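Local coordinates for protein putative esterase (Uncultured bacterium, PDB 7C4D) that probably hydrolyses carboxylic ester bonds, as an esterase of the alpha/beta hydrolase fold with a serine nucleophile, at residues I27-L32 against I55-H60; I93-G98 against I117-A122; P216-K221 against K244-P249. All blocks are in the same frame, centred on the assembly; numbering follows the deposited sequence.

Contact 1 of 3, residues I27-L32 against I55-H60. With SO4 (sulfate ion), chain E; ACT (acetate ion), chain D.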
loop_
_atom_site.group_PDB
_atom_site.type_symbol
_atom_site.label_atom_id
_atom_site.label_comp_id
_atom_site.label_asym_id
_atom_site.label_seq_id
_atom_site.Cartn_x
_atom_site.Cartn_y
_atom_site.Cartn_z
ATOM N N ILE A 27 -4.518 -1.041 -11.591
ATOM C CA ILE A 27 -4.673 -0.198 -10.421
ATOM C C ILE A 27 -3.541 -0.502 -9.452
ATOM O O ILE A 27 -3.334 -1.679 -9.122
ATOM C CB ILE A 27 -6.075 -0.406 -9.775
ATOM C CG1 ILE A 27 -7.204 0.015 -10.719
ATOM C CG2 ILE A 27 -6.164 0.323 -8.437
ATOM C CD1 ILE A 27 -8.626 -0.282 -10.237
ATOM N N ILE A 28 -2.843 0.554 -8.985
ATOM C CA ILE A 28 -1.777 0.367 -8.007
ATOM C C ILE A 28 -2.211 1.007 -6.674
ATOM O O ILE A 28 -2.670 2.145 -6.665
ATOM C CB ILE A 28 -0.437 0.909 -8.547
ATOM C CG1 ILE A 28 -0.142 0.380 -9.953
ATOM C CG2 ILE A 28 0.750 0.669 -7.622
ATOM C CD1 ILE A 28 1.272 0.770 -10.488
ATOM N N LEU A 29 -2.080 0.259 -5.570
ATOM C CA LEU A 29 -2.429 0.699 -4.217
ATOM C C LEU A 29 -1.192 0.677 -3.319
ATOM O O LEU A 29 -0.599 -0.377 -3.052
ATOM C CB LEU A 29 -3.502 -0.218 -3.609
ATOM C CG LEU A 29 -4.809 -0.371 -4.368
ATOM C CD1 LEU A 29 -5.772 -1.216 -3.547
ATOM C CD2 LEU A 29 -5.409 0.983 -4.634
ATOM N N HIS A 30 -0.807 1.858 -2.841
ATOM C CA HIS A 30 0.306 2.022 -1.924
ATOM C C HIS A 30 -0.015 1.417 -0.529
ATOM O O HIS A 30 -1.155 1.040 -0.199
ATOM C CB HIS A 30 0.612 3.519 -1.845
ATOM C CG HIS A 30 -0.507 4.275 -1.219
ATOM N ND1 HIS A 30 -0.678 4.343 0.153
ATOM C CD2 HIS A 30 -1.561 4.921 -1.755
ATOM C CE1 HIS A 30 -1.762 5.020 0.435
ATOM N NE2 HIS A 30 -2.327 5.397 -0.721
ATOM N N GLY A 31 1.012 1.333 0.314
ATOM C CA GLY A 31 0.865 0.938 1.708
ATOM C C GLY A 31 0.741 2.128 2.686
ATOM O O GLY A 31 0.654 3.295 2.277
ATOM N N LEU A 32 0.712 1.843 4.007
ATOM C CA LEU A 32 0.481 2.884 5.010
ATOM C C LEU A 32 1.547 3.996 4.923
ATOM O O LEU A 32 2.740 3.733 4.790
ATOM C CB LEU A 32 0.475 2.209 6.389
ATOM C CG LEU A 32 -0.107 3.001 7.560
ATOM C CD1 LEU A 32 -1.565 3.342 7.348
ATOM C CD2 LEU A 32 0.035 2.191 8.844
ATOM N N ILE A 55 -3.685 5.406 -7.293
ATOM C CA ILE A 55 -4.757 5.764 -6.371
ATOM C C ILE A 55 -4.116 6.153 -5.042
ATOM O O ILE A 55 -3.107 5.553 -4.639
ATOM C CB ILE A 55 -5.708 4.559 -6.240
ATOM C CG1 ILE A 55 -6.662 4.452 -7.435
ATOM C CG2 ILE A 55 -6.446 4.561 -4.918
ATOM C CD1 ILE A 55 -7.720 5.460 -7.403
ATOM N N ASP A 56 -4.636 7.233 -4.431
ATOM C CA ASP A 56 -4.324 7.604 -3.052
ATOM C C ASP A 56 -5.448 6.989 -2.214
ATOM O O ASP A 56 -6.614 7.175 -2.529
ATOM C CB ASP A 56 -4.262 9.127 -2.856
ATOM C CG ASP A 56 -3.052 9.843 -3.454
ATOM O OD1 ASP A 56 -2.133 9.174 -3.915
ATOM O OD2 ASP A 56 -3.004 11.070 -3.403
ATOM N N GLN A 57 -5.117 6.136 -1.249
ATOM C CA GLN A 57 -6.178 5.523 -0.450
ATOM C C GLN A 57 -6.663 6.491 0.633
ATOM O O GLN A 57 -5.980 7.488 0.900
ATOM C CB GLN A 57 -5.680 4.202 0.119
ATOM C CG GLN A 57 -5.473 3.164 -0.982
ATOM C CD GLN A 57 -4.980 1.891 -0.376
ATOM O OE1 GLN A 57 -5.762 1.017 0.004
ATOM N NE2 GLN A 57 -3.673 1.838 -0.203
ATOM N N ARG A 58 -7.825 6.181 1.254
ATOM C CA ARG A 58 -8.373 7.034 2.315
ATOM C C ARG A 58 -7.296 7.364 3.354
ATOM O O ARG A 58 -6.437 6.525 3.653
ATOM C CB ARG A 58 -9.632 6.403 2.914
ATOM C CG ARG A 58 -9.404 5.196 3.814
ATOM C CD ARG A 58 -10.637 4.903 4.653
ATOM N NE ARG A 58 -11.762 4.759 3.758
ATOM C CZ ARG A 58 -13.035 4.872 4.114
ATOM N NH1 ARG A 58 -13.333 5.118 5.375
ATOM N NH2 ARG A 58 -13.998 4.734 3.217
ATOM N N ASN A 59 -7.292 8.639 3.796
ATOM C CA ASN A 59 -6.413 9.203 4.814
ATOM C C ASN A 59 -4.990 9.447 4.300
ATOM O O ASN A 59 -4.097 9.779 5.082
ATOM C CB ASN A 59 -6.433 8.428 6.138
ATOM C CG ASN A 59 -7.764 8.526 6.863
ATOM O OD1 ASN A 59 -8.466 9.549 6.796
ATOM N ND2 ASN A 59 -8.135 7.452 7.540
ATOM N N HIS A 60 -4.799 9.331 2.979
ATOM C CA HIS A 60 -3.474 9.379 2.382
ATOM C C HIS A 60 -3.465 10.335 1.195
ATOM O O HIS A 60 -4.458 10.467 0.479
ATOM C CB HIS A 60 -2.984 7.976 1.964
ATOM C CG HIS A 60 -2.609 7.082 3.088
ATOM N ND1 HIS A 60 -3.550 6.344 3.791
ATOM C CD2 HIS A 60 -1.403 6.787 3.617
ATOM C CE1 HIS A 60 -2.925 5.643 4.725
ATOM N NE2 HIS A 60 -1.604 5.923 4.657
HETATM S S SO4 E . 4.406 2.938 -0.903
HETATM O O1 SO4 E . 3.871 4.248 -1.162
HETATM O O2 SO4 E . 4.343 2.694 0.522
HETATM O O3 SO4 E . 3.617 1.926 -1.577
HETATM O O4 SO4 E . 5.766 2.863 -1.351
HETATM C C ACT D . 2.125 -0.983 5.560
HETATM O O ACT D . 3.372 -0.903 5.468
HETATM O OXT ACT D . 1.353 -0.697 4.624
HETATM C CH3 ACT D . 1.468 -1.473 6.874
HETATM O O HOH W 1 -1.005 3.829 -4.919
#
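His30 lies with its imidazole between the two segments and takes a backbone hydrogen there: Gln57 N donates to His30 NE2 at 2.9 Å, almost straight at 177°. The segments run from the C-terminal ends of neighbouring parallel strands, 25-29 and 51-55, of an alpha/beta hydrolase sheet into the loops that follow, and the loop of 27-32, whose Leu32 N binds an acetate, lies where this fold usually places part of the oxyanion hole. The His30 ring is held from its other nitrogen too, since ND1 donates to Gly31 O, which lies close to the ring plane. Gln57 NE2 sits over the centre of one His30 ring face, 3.7 Å above the plane, and Ile55 O meets the ring edge at CD2. CG of His30 stands between backbone N and carbonyl carbon (chi1 66°), which swings the imidazole across to 55-60. There CE1 pokes at the face of His60, 3.5 Å from His60 CG, with the ring planes 53° apart. His60 is fixed in turn by ND1 donating to Arg58 O and by NE2 bonded to Tyr33 N, while Leu32 CD1 touches its edge. Nearer the strands, Leu29 CD2 packs on Ile55 CG2 at 3.7 Å, side by side. A water bridges the two segments, giving hydrogens to Ile28 O and, at 2.7 Å, to Ile55 O.

Contact 2 of 3, residues I93-G98 against I117-A122. With ACT (acetate ion), chain D; SO4 (sulfate ion), chain E.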
loop_
_atom_site.group_PDB
_atom_site.type_symbol
_atom_site.label_atom_id
_atom_site.label_comp_id
_atom_site.label_asym_id
_atom_site.label_seq_id
_atom_site.Cartn_x
_atom_site.Cartn_y
_atom_site.Cartn_z
ATOM N N ILE A 93 -2.062 -4.185 -8.408
ATOM C CA ILE A 93 -0.897 -4.323 -7.562
ATOM C C ILE A 93 -1.174 -3.618 -6.219
ATOM O O ILE A 93 -1.568 -2.461 -6.199
ATOM C CB ILE A 93 0.345 -3.699 -8.250
ATOM C CG1 ILE A 93 0.608 -4.287 -9.644
ATOM C CG2 ILE A 93 1.565 -3.800 -7.333
ATOM C CD1 ILE A 93 1.579 -3.479 -10.503
ATOM N N GLY A 94 -0.976 -4.317 -5.105
ATOM C CA GLY A 94 -1.163 -3.745 -3.777
ATOM C C GLY A 94 0.062 -4.039 -2.929
ATOM O O GLY A 94 0.415 -5.201 -2.741
ATOM N N HIS A 95 0.692 -2.980 -2.448
ATOM C CA HIS A 95 1.874 -3.069 -1.604
ATOM C C HIS A 95 1.435 -2.953 -0.145
ATOM O O HIS A 95 0.795 -1.965 0.228
ATOM C CB HIS A 95 2.876 -1.965 -1.956
ATOM C CG HIS A 95 4.047 -1.931 -1.040
ATOM N ND1 HIS A 95 4.314 -0.883 -0.222
ATOM C CD2 HIS A 95 4.979 -2.862 -0.753
ATOM C CE1 HIS A 95 5.377 -1.152 0.506
ATOM N NE2 HIS A 95 5.811 -2.337 0.171
ATOM N N SER A 96 1.775 -3.981 0.650
ATOM C CA SER A 96 1.511 -4.026 2.082
ATOM C C SER A 96 0.037 -3.742 2.397
ATOM O O SER A 96 -0.844 -4.514 1.983
ATOM C CB SER A 96 2.441 -3.144 2.853
ATOM O OG SER A 96 2.688 -3.735 4.130
ATOM N N MET A 97 -0.235 -2.614 3.077
ATOM C CA MET A 97 -1.610 -2.304 3.431
ATOM C C MET A 97 -2.446 -2.347 2.160
ATOM O O MET A 97 -3.543 -2.898 2.155
ATOM C CB MET A 97 -1.747 -0.923 4.087
ATOM C CG MET A 97 -3.188 -0.501 4.314
ATOM S SD MET A 97 -3.424 1.178 4.971
ATOM C CE MET A 97 -3.234 2.213 3.514
ATOM N N GLY A 98 -1.886 -1.804 1.074
ATOM C CA GLY A 98 -2.535 -1.817 -0.236
ATOM C C GLY A 98 -2.764 -3.243 -0.753
ATOM O O GLY A 98 -3.777 -3.527 -1.391
ATOM N N ILE A 117 -1.403 -8.732 -8.058
ATOM C CA ILE A 117 -0.044 -8.801 -7.536
ATOM C C ILE A 117 -0.033 -8.267 -6.105
ATOM O O ILE A 117 -0.485 -7.144 -5.883
ATOM C CB ILE A 117 0.987 -8.058 -8.428
ATOM C CG1 ILE A 117 1.158 -8.693 -9.825
ATOM C CG2 ILE A 117 2.315 -8.007 -7.709
ATOM C CD1 ILE A 117 2.000 -7.852 -10.782
ATOM N N VAL A 118 0.478 -9.069 -5.153
ATOM C CA VAL A 118 0.595 -8.677 -3.752
ATOM C C VAL A 118 2.069 -8.530 -3.361
ATOM O O VAL A 118 2.791 -9.532 -3.337
ATOM C CB VAL A 118 -0.135 -9.679 -2.829
ATOM C CG1 VAL A 118 0.184 -9.414 -1.368
ATOM C CG2 VAL A 118 -1.626 -9.683 -3.083
ATOM N N ALA A 119 2.483 -7.283 -3.030
ATOM C CA ALA A 119 3.885 -6.951 -2.732
ATOM C C ALA A 119 4.158 -6.935 -1.223
ATOM O O ALA A 119 3.670 -6.061 -0.485
ATOM C CB ALA A 119 4.272 -5.627 -3.361
ATOM N N ASP A 120 4.904 -7.956 -0.787
ATOM C CA ASP A 120 5.513 -8.067 0.537
ATOM C C ASP A 120 4.526 -7.919 1.716
ATOM O O ASP A 120 4.772 -7.137 2.628
ATOM C CB ASP A 120 6.771 -7.207 0.656
ATOM C CG ASP A 120 7.761 -7.734 1.701
ATOM O OD1 ASP A 120 8.217 -8.904 1.588
ATOM O OD2 ASP A 120 8.069 -6.978 2.634
ATOM N N ILE A 121 3.441 -8.707 1.722
ATOM C CA ILE A 121 2.558 -8.844 2.859
ATOM C C ILE A 121 1.782 -10.155 2.721
ATOM O O ILE A 121 1.517 -10.622 1.608
ATOM C CB ILE A 121 1.624 -7.621 2.976
ATOM C CG1 ILE A 121 1.008 -7.545 4.378
ATOM C CG2 ILE A 121 0.605 -7.624 1.861
ATOM C CD1 ILE A 121 0.038 -6.422 4.617
ATOM N N ALA A 122 1.422 -10.760 3.860
ATOM C CA ALA A 122 0.733 -12.046 3.821
ATOM C C ALA A 122 -0.737 -11.825 4.165
ATOM O O ALA A 122 -1.085 -10.810 4.744
ATOM C CB ALA A 122 1.410 -13.036 4.751
HETATM C C ACT D . 2.125 -0.983 5.560
HETATM O O ACT D . 3.372 -0.903 5.468
HETATM O OXT ACT D . 1.353 -0.697 4.624
HETATM C CH3 ACT D . 1.468 -1.473 6.874
HETATM S S SO4 E . 4.406 2.938 -0.903
HETATM O O1 SO4 E . 3.871 4.248 -1.162
HETATM O O2 SO4 E . 4.343 2.694 0.522
HETATM O O3 SO4 E . 3.617 1.926 -1.577
HETATM O O4 SO4 E . 5.766 2.863 -1.351
#
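What is probably the nucleophile elbow, the tight turn between strand 90-95 and helix 97-108 with the sequence pattern GxSxG, meets the end of the next parallel strand here. Three backbone bonds zip 93-96 to 117-119: Gly94 N to Ile117 O, Ala119 N to Gly94 O at 2.9 Å, and Ser96 N to Ala119 O at 3.0 Å. Ile93 and Ile117 point the same way from the sheet, Ile93 CG1 lying 4.0 Å from Ile117 CB. Further along that face, His95 has CG opposite its backbone N (chi1 175°), which brings CD2 over to Ala119, 3.5 Å from Ala119 O, while Ala119 CB meets the ring at its edge. Both ring nitrogens have partners beyond the two segments: NE2 is hydrogen-bonded to His253 O, and ND1 makes a weak bond to sulfate O3. Replacing His95 with an alanine would probably leave His253 O without this partner and open a gap beside Ala119 CB. Ser96 sits in a strained backbone conformation (phi 52°, psi -114°). Ile121 packs against the backbone of the turn, its CD1 3.4 Å from Ser96 O and its CB against Ser96 CA. Gly94 can carry no side chain, because a CB there would clash with Gly98 O. An acetate lies against Ser96, with Ser96 OG 3.2 Å from the acetate C, and takes a hydrogen from Met97 N. Asp120 points its OD2 to His253 ND1, so that Ser96, His253 and Asp120 are placed as in the Ser-His-Asp triad of alpha/beta hydrolases.

Contact 3 of 3, residues P216-K221 against K244-P249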
loop_
_atom_site.group_PDB
_atom_site.type_symbol
_atom_site.label_atom_id
_atom_site.label_comp_id
_atom_site.label_asym_id
_atom_site.label_seq_id
_atom_site.Cartn_x
_atom_site.Cartn_y
_atom_site.Cartn_z
ATOM N N PRO A 216 -5.757 -15.583 -10.625
ATOM C CA PRO A 216 -4.296 -15.728 -10.596
ATOM C C PRO A 216 -3.631 -14.659 -9.720
ATOM O O PRO A 216 -3.891 -13.487 -9.888
ATOM C CB PRO A 216 -3.856 -15.556 -12.065
ATOM C CG PRO A 216 -5.106 -15.806 -12.878
ATOM C CD PRO A 216 -6.278 -15.411 -11.990
ATOM N N ALA A 217 -2.752 -15.057 -8.805
ATOM C CA ALA A 217 -2.141 -14.098 -7.918
ATOM C C ALA A 217 -0.628 -14.299 -7.899
ATOM O O ALA A 217 -0.136 -15.420 -7.968
ATOM C CB ALA A 217 -2.709 -14.275 -6.521
ATOM N N LEU A 218 0.089 -13.193 -7.691
ATOM C CA LEU A 218 1.545 -13.199 -7.531
ATOM C C LEU A 218 1.905 -12.522 -6.206
ATOM O O LEU A 218 1.487 -11.392 -5.966
ATOM C CB LEU A 218 2.196 -12.486 -8.730
ATOM C CG LEU A 218 3.706 -12.195 -8.613
ATOM C CD1 LEU A 218 4.501 -13.485 -8.474
ATOM C CD2 LEU A 218 4.216 -11.397 -9.828
ATOM N N PHE A 219 2.613 -13.245 -5.319
ATOM C CA PHE A 219 3.161 -12.674 -4.097
ATOM C C PHE A 219 4.646 -12.405 -4.341
ATOM O O PHE A 219 5.429 -13.320 -4.628
ATOM C CB PHE A 219 2.881 -13.594 -2.898
ATOM C CG PHE A 219 1.428 -13.627 -2.486
ATOM C CD1 PHE A 219 0.465 -14.251 -3.278
ATOM C CD2 PHE A 219 0.997 -12.955 -1.341
ATOM C CE1 PHE A 219 -0.884 -14.262 -2.910
ATOM C CE2 PHE A 219 -0.357 -12.926 -0.995
ATOM C CZ PHE A 219 -1.293 -13.584 -1.774
ATOM N N LEU A 220 5.022 -11.128 -4.254
ATOM C CA LEU A 220 6.415 -10.735 -4.358
ATOM C C LEU A 220 6.949 -10.426 -2.960
ATOM O O LEU A 220 6.502 -9.494 -2.310
ATOM C CB LEU A 220 6.538 -9.524 -5.280
ATOM C CG LEU A 220 6.387 -9.771 -6.785
ATOM C CD1 LEU A 220 6.232 -8.423 -7.461
ATOM C CD2 LEU A 220 7.625 -10.461 -7.341
ATOM N N LYS A 221 7.925 -11.217 -2.527
ATOM C CA LYS A 221 8.564 -11.138 -1.228
ATOM C C LYS A 221 9.906 -10.422 -1.360
ATOM O O LYS A 221 10.666 -10.699 -2.275
ATOM C CB LYS A 221 8.885 -12.564 -0.784
ATOM C CG LYS A 221 9.338 -12.661 0.661
ATOM C CD LYS A 221 10.110 -13.906 1.004
ATOM C CE LYS A 221 11.019 -13.678 2.192
ATOM N NZ LYS A 221 11.962 -14.808 2.320
ATOM N N LYS A 244 1.550 -17.657 -7.141
ATOM C CA LYS A 244 2.985 -17.844 -7.275
ATOM C C LYS A 244 3.666 -16.919 -6.284
ATOM O O LYS A 244 3.151 -15.836 -6.027
ATOM C CB LYS A 244 3.407 -17.587 -8.719
ATOM C CG LYS A 244 2.994 -18.671 -9.713
ATOM C CD LYS A 244 2.764 -18.130 -11.109
ATOM C CE LYS A 244 2.852 -19.173 -12.202
ATOM N NZ LYS A 244 4.266 -19.510 -12.499
ATOM N N LEU A 245 4.774 -17.392 -5.698
ATOM C CA LEU A 245 5.615 -16.656 -4.761
ATOM C C LEU A 245 6.990 -16.427 -5.380
ATOM O O LEU A 245 7.627 -17.371 -5.824
ATOM C CB LEU A 245 5.789 -17.479 -3.491
ATOM C CG LEU A 245 4.783 -17.202 -2.380
ATOM C CD1 LEU A 245 3.481 -17.920 -2.658
ATOM C CD2 LEU A 245 5.342 -17.621 -1.028
ATOM N N VAL A 246 7.456 -15.177 -5.370
ATOM C CA VAL A 246 8.715 -14.850 -5.999
ATOM C C VAL A 246 9.454 -13.921 -5.043
ATOM O O VAL A 246 8.895 -12.923 -4.595
ATOM C CB VAL A 246 8.482 -14.217 -7.389
ATOM C CG1 VAL A 246 9.675 -13.427 -7.895
ATOM C CG2 VAL A 246 8.028 -15.232 -8.437
ATOM N N THR A 247 10.714 -14.261 -4.751
ATOM C CA THR A 247 11.589 -13.463 -3.901
ATOM C C THR A 247 12.487 -12.577 -4.760
ATOM O O THR A 247 13.237 -13.087 -5.591
ATOM C CB THR A 247 12.377 -14.380 -2.958
ATOM O OG1 THR A 247 11.413 -15.030 -2.124
ATOM C CG2 THR A 247 13.404 -13.659 -2.120
ATOM N N ILE A 248 12.376 -11.250 -4.581
ATOM C CA ILE A 248 13.282 -10.309 -5.229
ATOM C C ILE A 248 14.547 -10.229 -4.379
ATOM O O ILE A 248 14.461 -9.754 -3.243
ATOM C CB ILE A 248 12.633 -8.919 -5.349
ATOM C CG1 ILE A 248 11.352 -8.947 -6.189
ATOM C CG2 ILE A 248 13.634 -7.879 -5.828
ATOM C CD1 ILE A 248 10.717 -7.584 -6.392
ATOM N N PRO A 249 15.728 -10.683 -4.884
ATOM C CA PRO A 249 16.996 -10.602 -4.140
ATOM C C PRO A 249 17.409 -9.202 -3.684
ATOM O O PRO A 249 17.280 -8.234 -4.428
ATOM C CB PRO A 249 18.079 -11.048 -5.131
ATOM C CG PRO A 249 17.395 -10.990 -6.479
ATOM C CD PRO A 249 15.925 -11.264 -6.221
#
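Lys244 opens the pairing with strand 217-221: its N donates to Ala217 O, and its O takes the hydrogen of Phe219 N at 2.7 Å and 172°. That same oxygen lies at the edge of the Phe219 ring and is touched by Leu218 CD1. Leu245 turns to the other side of the sheet, where its CG rests on Phe219 CB at 4.1 Å, and both side chains pack against Ile236 of helix 232-239. Val246 comes back to the side of Leu218 and Leu220 and is gripped at both backbone atoms, N giving to Phe219 O and O receiving from Lys221 N at 2.9 Å. With CG1 trans to its N (chi1 160°), its two methyls divide the work: CG1 lies alongside Leu220 CD2 at 3.6 Å, and CG2 meets Leu218 CD1 at 3.9 Å. These strands are the parallel pair of a beta-alpha-beta crossover through helix 232-239, at one side edge of the alpha/beta hydrolase sheet, where 244-248 is the outermost strand. Thr247 shares a face with Lys221, whose extended chain runs past it with CD 3.6 Å from Thr247 OG1; Lys221 CB lies near the same hydroxyl. Ile248 finishes the pairing, its N donating to Lys221 O at 2.9 Å. Its CG1 touches Leu220 CD2, and its side chain also packs against Ile262 of helix 260-270.

Overall arrangement
The three contacts cross one sheet in order. Contact 1 borders contact 2, with centres 11 Å apart, through probable backbone hydrogen bonds, Leu29 N to Ile93 O at 2.8 Å and Ile93 N to Ile27 O at 2.9 Å. Contact 2 borders contact 3, with centres 10 Å apart, through two more probable backbone hydrogen bonds, Val118 N to Leu218 O and Asp120 N to Leu220 O, both 2.7 Å. Contacts 1 and 3 do not touch; their nearest atoms are about 11 Å apart. The probable active site lies at the C-terminal strand ends between contacts 1 and 2, where the acetate is held by Leu32 N and Met97 N, as a substrate oxygen might be in an oxyanion hole. Contact 3 borders it at Lys221, beside Asp120.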